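Local coordinates for protein Cys-Gly metallodipeptidase DUG1 (Saccharomyces cerevisiae, PDB 4G1P) that hydrolyses the Cys-Gly dipeptide as a dinuclear zinc- or manganese-dependent M20 peptidase and is the catalytic component of the glutathione-degrading DUG complex, at residues I29-S34 with F43-F48; K283-S288 with D308-R313. All coordinates share one frame; numbering follows the deposited sequence.

Contact 1. Residues I29-S34 with F43-F48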
loop_
_atom_site.group_PDB
_atom_site.type_symbol
_atom_site.label_atom_id
_atom_site.label_comp_id
_atom_site.label_asym_id
_atom_site.label_seq_id
_atom_site.Cartn_x
_atom_site.Cartn_y
_atom_site.Cartn_z
ATOM N N ILE A 29 -16.881 -7.303 -18.427
ATOM C CA ILE A 29 -15.597 -7.966 -18.548
ATOM C C ILE A 29 -14.523 -7.027 -18.016
ATOM O O ILE A 29 -14.232 -6.000 -18.628
ATOM C CB ILE A 29 -15.300 -8.303 -19.995
ATOM C CG1 ILE A 29 -16.519 -8.958 -20.637
ATOM C CG2 ILE A 29 -14.078 -9.179 -20.083
ATOM C CD1 ILE A 29 -16.399 -9.105 -22.133
ATOM N N PRO A 30 -13.933 -7.365 -16.863
ATOM C CA PRO A 30 -12.992 -6.450 -16.214
ATOM C C PRO A 30 -11.597 -6.451 -16.842
ATOM O O PRO A 30 -10.665 -6.971 -16.243
ATOM C CB PRO A 30 -12.928 -6.989 -14.784
ATOM C CG PRO A 30 -13.210 -8.435 -14.926
ATOM C CD PRO A 30 -14.171 -8.578 -16.063
ATOM N N ALA A 31 -11.468 -5.856 -18.024
ATOM C CA ALA A 31 -10.191 -5.737 -18.728
ATOM C C ALA A 31 -9.209 -4.807 -18.010
ATOM O O ALA A 31 -8.847 -3.750 -18.534
ATOM C CB ALA A 31 -10.439 -5.216 -20.136
ATOM N N VAL A 32 -8.791 -5.184 -16.812
ATOM C CA VAL A 32 -7.825 -4.392 -16.075
ATOM C C VAL A 32 -6.414 -4.765 -16.531
ATOM O O VAL A 32 -5.856 -5.774 -16.109
ATOM C CB VAL A 32 -7.973 -4.645 -14.584
ATOM C CG1 VAL A 32 -6.973 -3.796 -13.786
ATOM C CG2 VAL A 32 -9.409 -4.385 -14.154
ATOM N N SER A 33 -5.845 -3.950 -17.414
ATOM C CA SER A 33 -4.558 -4.262 -18.031
ATOM C C SER A 33 -3.379 -4.249 -17.043
ATOM O O SER A 33 -2.326 -4.806 -17.323
ATOM C CB SER A 33 -4.273 -3.295 -19.174
ATOM O OG SER A 33 -4.156 -1.969 -18.683
ATOM N N SER A 34 -3.548 -3.608 -15.900
ATOM C CA SER A 34 -2.453 -3.486 -14.962
ATOM C C SER A 34 -2.405 -4.702 -14.059
ATOM O O SER A 34 -1.471 -4.854 -13.289
ATOM C CB SER A 34 -2.638 -2.248 -14.097
ATOM O OG SER A 34 -3.810 -2.371 -13.297
ATOM N N PHE A 43 -8.336 -10.122 -22.722
ATOM C CA PHE A 43 -8.490 -10.781 -24.016
ATOM C C PHE A 43 -9.959 -10.995 -24.359
ATOM O O PHE A 43 -10.357 -10.821 -25.519
ATOM C CB PHE A 43 -7.749 -12.114 -24.059
ATOM C CG PHE A 43 -6.277 -11.999 -23.784
ATOM C CD1 PHE A 43 -5.561 -10.888 -24.218
ATOM C CD2 PHE A 43 -5.608 -12.999 -23.081
ATOM C CE1 PHE A 43 -4.202 -10.787 -23.969
ATOM C CE2 PHE A 43 -4.248 -12.905 -22.819
ATOM C CZ PHE A 43 -3.540 -11.803 -23.261
ATOM N N ASP A 44 -10.768 -11.349 -23.361
ATOM C CA ASP A 44 -12.196 -11.572 -23.603
ATOM C C ASP A 44 -12.867 -10.284 -24.040
ATOM O O ASP A 44 -13.771 -10.298 -24.873
ATOM C CB ASP A 44 -12.912 -12.086 -22.357
ATOM C CG ASP A 44 -12.418 -13.445 -21.912
ATOM O OD1 ASP A 44 -11.746 -14.128 -22.706
ATOM O OD2 ASP A 44 -12.714 -13.827 -20.764
ATOM N N LYS A 45 -12.418 -9.178 -23.452
ATOM C CA LYS A 45 -12.924 -7.862 -23.784
ATOM C C LYS A 45 -12.620 -7.567 -25.248
ATOM O O LYS A 45 -13.503 -7.159 -25.995
ATOM C CB LYS A 45 -12.288 -6.825 -22.859
ATOM C CG LYS A 45 -12.720 -5.387 -23.069
ATOM C CD LYS A 45 -14.054 -5.103 -22.438
ATOM C CE LYS A 45 -14.472 -3.645 -22.624
ATOM N NZ LYS A 45 -13.904 -2.732 -21.609
ATOM N N ALA A 46 -11.377 -7.807 -25.658
ATOM C CA ALA A 46 -10.978 -7.595 -27.054
ATOM C C ALA A 46 -11.794 -8.485 -27.974
ATOM O O ALA A 46 -12.187 -8.082 -29.069
ATOM C CB ALA A 46 -9.496 -7.882 -27.246
ATOM N N LYS A 47 -12.043 -9.699 -27.514
ATOM C CA LYS A 47 -12.764 -10.667 -28.300
ATOM C C LYS A 47 -14.189 -10.177 -28.464
ATOM O O LYS A 47 -14.733 -10.190 -29.571
ATOM C CB LYS A 47 -12.724 -12.052 -27.630
ATOM C CG LYS A 47 -13.139 -13.195 -28.546
ATOM C CD LYS A 47 -13.544 -14.418 -27.750
ATOM C CE LYS A 47 -14.792 -14.149 -26.895
ATOM N NZ LYS A 47 -15.018 -15.190 -25.829
ATOM N N PHE A 48 -14.779 -9.725 -27.361
ATOM C CA PHE A 48 -16.144 -9.223 -27.378
ATOM C C PHE A 48 -16.297 -8.069 -28.357
ATOM O O PHE A 48 -17.254 -8.018 -29.116
ATOM C CB PHE A 48 -16.567 -8.759 -25.990
ATOM C CG PHE A 48 -17.873 -8.022 -25.975
ATOM C CD1 PHE A 48 -19.067 -8.695 -26.190
ATOM C CD2 PHE A 48 -17.912 -6.655 -25.756
ATOM C CE1 PHE A 48 -20.287 -8.015 -26.186
ATOM C CE2 PHE A 48 -19.120 -5.966 -25.746
ATOM C CZ PHE A 48 -20.314 -6.651 -25.966
HETATM O O HOH W 1 -13.979 -3.462 -18.940
#

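Contact 2. Residues K283-S288 with D308-R313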
loop_
_atom_site.group_PDB
_atom_site.type_symbol
_atom_site.label_atom_id
_atom_site.label_comp_id
_atom_site.label_asym_id
_atom_site.label_seq_id
_atom_site.Cartn_x
_atom_site.Cartn_y
_atom_site.Cartn_z
ATOM N N LYS A 283 -9.575 32.987 -23.442
ATOM C CA LYS A 283 -10.550 33.857 -22.890
ATOM C C LYS A 283 -11.808 33.491 -23.593
ATOM O O LYS A 283 -11.792 32.983 -24.679
ATOM C CB LYS A 283 -10.059 35.283 -22.872
ATOM C CG LYS A 283 -10.699 36.042 -21.751
ATOM C CD LYS A 283 -11.739 35.175 -21.062
ATOM C CE LYS A 283 -12.788 36.035 -20.357
ATOM N NZ LYS A 283 -12.677 37.495 -20.671
ATOM N N ASP A 284 -12.899 33.741 -22.919
ATOM C CA ASP A 284 -14.178 33.328 -23.385
ATOM C C ASP A 284 -14.494 31.934 -23.039
ATOM O O ASP A 284 -15.451 31.394 -23.506
ATOM C CB ASP A 284 -14.135 33.284 -24.890
ATOM C CG ASP A 284 -14.639 34.523 -25.485
ATOM O OD1 ASP A 284 -15.493 35.141 -24.862
ATOM O OD2 ASP A 284 -14.157 34.930 -26.541
ATOM N N ILE A 285 -13.749 31.375 -22.136
ATOM C CA ILE A 285 -13.972 30.015 -21.782
ATOM C C ILE A 285 -14.950 30.236 -20.681
ATOM O O ILE A 285 -14.978 31.269 -20.098
ATOM C CB ILE A 285 -12.703 29.190 -21.608
ATOM C CG1 ILE A 285 -12.252 28.711 -22.956
ATOM C CG2 ILE A 285 -12.949 28.003 -20.714
ATOM C CD1 ILE A 285 -10.809 28.381 -22.988
ATOM N N GLU A 286 -15.784 29.260 -20.413
ATOM C CA GLU A 286 -16.593 29.310 -19.236
ATOM C C GLU A 286 -16.111 28.360 -18.207
ATOM O O GLU A 286 -16.137 27.188 -18.389
ATOM C CB GLU A 286 -18.029 29.000 -19.553
ATOM C CG GLU A 286 -18.394 29.268 -20.979
ATOM C CD GLU A 286 -19.801 29.769 -21.136
ATOM O OE1 GLU A 286 -20.615 29.491 -20.260
ATOM O OE2 GLU A 286 -20.072 30.437 -22.122
ATOM N N PHE A 287 -15.669 28.898 -17.105
ATOM C CA PHE A 287 -15.250 28.065 -15.983
ATOM C C PHE A 287 -15.021 28.893 -14.734
ATOM O O PHE A 287 -14.598 30.045 -14.806
ATOM C CB PHE A 287 -13.972 27.310 -16.310
ATOM C CG PHE A 287 -13.684 26.192 -15.366
ATOM C CD1 PHE A 287 -14.506 25.078 -15.326
ATOM C CD2 PHE A 287 -12.584 26.239 -14.529
ATOM C CE1 PHE A 287 -14.240 24.034 -14.459
ATOM C CE2 PHE A 287 -12.308 25.203 -13.659
ATOM C CZ PHE A 287 -13.133 24.099 -13.625
ATOM N N SER A 288 -15.287 28.292 -13.584
ATOM C CA SER A 288 -15.071 28.959 -12.315
ATOM C C SER A 288 -14.615 27.946 -11.274
ATOM O O SER A 288 -14.856 26.734 -11.408
ATOM C CB SER A 288 -16.361 29.586 -11.850
ATOM O OG SER A 288 -17.295 28.558 -11.595
ATOM N N ASP A 308 -6.000 31.270 -14.113
ATOM C CA ASP A 308 -4.974 30.518 -13.403
ATOM C C ASP A 308 -5.292 29.037 -13.327
ATOM O O ASP A 308 -4.436 28.199 -13.625
ATOM C CB ASP A 308 -4.767 31.087 -12.007
ATOM C CG ASP A 308 -3.951 32.361 -12.023
ATOM O OD1 ASP A 308 -3.002 32.438 -12.845
ATOM O OD2 ASP A 308 -4.268 33.272 -11.219
ATOM N N ILE A 309 -6.519 28.722 -12.921
ATOM C CA ILE A 309 -6.966 27.342 -12.887
ATOM C C ILE A 309 -6.762 26.718 -14.260
ATOM O O ILE A 309 -6.222 25.620 -14.383
ATOM C CB ILE A 309 -8.441 27.234 -12.520
ATOM C CG1 ILE A 309 -8.695 27.831 -11.138
ATOM C CG2 ILE A 309 -8.870 25.788 -12.541
ATOM C CD1 ILE A 309 -10.160 28.107 -10.847
ATOM N N LEU A 310 -7.162 27.439 -15.303
ATOM C CA LEU A 310 -7.087 26.870 -16.636
ATOM C C LEU A 310 -5.637 26.672 -17.062
ATOM O O LEU A 310 -5.271 25.606 -17.565
ATOM C CB LEU A 310 -7.886 27.698 -17.647
ATOM C CG LEU A 310 -9.393 27.830 -17.381
ATOM C CD1 LEU A 310 -10.026 28.843 -18.317
ATOM C CD2 LEU A 310 -10.124 26.495 -17.475
ATOM N N MET A 311 -4.804 27.677 -16.828
ATOM C CA MET A 311 -3.422 27.598 -17.283
ATOM C C MET A 311 -2.586 26.588 -16.511
ATOM O O MET A 311 -1.659 25.982 -17.061
ATOM C CB MET A 311 -2.763 28.975 -17.285
ATOM C CG MET A 311 -3.248 29.855 -18.429
ATOM S SD MET A 311 -2.209 31.298 -18.634
ATOM C CE MET A 311 -2.215 31.931 -16.958
ATOM N N HIS A 312 -2.929 26.393 -15.245
ATOM C CA HIS A 312 -2.239 25.393 -14.457
ATOM C C HIS A 312 -2.747 23.966 -14.695
ATOM O O HIS A 312 -2.024 23.010 -14.418
ATOM C CB HIS A 312 -2.202 25.780 -12.975
ATOM C CG HIS A 312 -1.144 26.793 -12.666
ATOM N ND1 HIS A 312 -1.425 28.124 -12.443
ATOM C CD2 HIS A 312 0.203 26.677 -12.603
ATOM C CE1 HIS A 312 -0.297 28.779 -12.234
ATOM N NE2 HIS A 312 0.704 27.924 -12.327
ATOM N N ARG A 313 -3.965 23.820 -15.225
ATOM C CA ARG A 313 -4.397 22.520 -15.750
ATOM C C ARG A 313 -3.832 22.240 -17.133
ATOM O O ARG A 313 -3.599 21.092 -17.473
ATOM C CB ARG A 313 -5.909 22.429 -15.895
ATOM C CG ARG A 313 -6.690 22.662 -14.651
ATOM C CD ARG A 313 -8.150 22.834 -15.012
ATOM N NE ARG A 313 -8.747 21.564 -15.399
ATOM C CZ ARG A 313 -9.853 21.083 -14.857
ATOM N NH1 ARG A 313 -10.477 21.784 -13.927
ATOM N NH2 ARG A 313 -10.341 19.914 -15.252
#

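Contact 1. Residues I29-S34 with F43-F48
Lys45 lies alongside the loop residues Ile29 and Ala31 for most of its length. Its CB meets Ala31 CB at 3.7 Å and lies 4.1 Å from Ile29 CG2, while Lys45 CG rests against the same Ala31 methyl. The chain then bends at chi2 (79°), which brings Lys45 CD up to Ile29 O at 3.9 Å. At the tip, Lys45 NZ donates to a water at 2.8 Å, and this water in turn donates to Ile29 O at 2.6 Å, bridging helix and loop. NZ is also hydrogen-bonded to Tyr103 O and Thr139 OG1, so the buried ammonium group is held by several oxygens. Ile29 completes the apolar side with two branches: CG2 touches Asp44 CB at 3.9 Å, and CD1 reaches Phe48 CB, also at 3.9 Å. Pro30 and Ala31 are each the centre of an inverse gamma turn, closed by Ala31 N to Ile29 O and by Val32 N to Pro30 O. The loop linking helix 16-28 to helix 39-55 thus packs back on the latter and carries Ser33, whose OG is hydrogen-bonded to OD2 of Asp104, probably an active-site residue of the M20 catalytic domain; a bound zinc lies about 12 Å from the Lys45 side chain.

Contact 2. Residues K283-S288 with D308-R313
Phe287 and Ser288 run past Leu310 and Ile309 with the paired CA atoms 8.3 Å apart in both cases, so an extended piece of loop meets helix 306-314 through side chains rather than backbone. Phe287 carries most of this. A first torsion of -165° swings its ring away from its own N and toward the helix, where it reaches Ile309, Leu310 and Arg313, the first and last of them about a turn apart on the same face. Ile309 CG2 sits at the ring edge, near its plane, 3.7 Å from Phe287 CE2. Leu310 CD2 approaches obliquely, 3.8 Å from Phe287 CD2, and also lies against Phe287 CB. At the far end of the ring, Arg313 NH1 comes to 3.5 Å from Phe287 CZ, with the guanidinium plane turned at 90° to the ring. The other methyl of Leu310, CD1, meets Ile285 CG2 at 3.9 Å, so the two branches of this leucine serve two loop residues.

The loop joins helix 276-281 to helix 289-296, and Ser288 is the N-cap residue of the latter, its OG hydrogen-bonded to Glu291. These helices fall in the chain between strands 210-226 and 318-325, in what is probably the lid part of the M20 fold. Leu292 of helix 289-296 packs on Phe287, Ile309 and Arg313, and Leu204 adds to the apolar cluster beside Ile285, Phe287 and Leu310. On the helix itself, His312 ND1 donates to Asp308 O at 3.2 Å from above the carbonyl plane, while His312 N reaches the same oxygen from the opposite face. The second subunit approaches this helix too: its Val240, Gly239 and Ile236 pack on Ile309, His312 and Arg313.

Both contacts pack a loop against a helix and both are buried, yet they sit on opposite sides of the chain's centre, their own centres about 36 Å apart and with no element in common. Contact 1 belongs to the catalytic part, close to a probable active-site residue, and combines apolar packing with a water bridge and a lysine whose ammonium group is anchored by neighbouring oxygens. Contact 2 lies away from the active site and the metals; there an aromatic ring and branched aliphatic side chains do the work, with one guanidinium group at the ring. The dimer sets them apart as well: the second subunit packs on helix 306-314 but touches neither segment of contact 1.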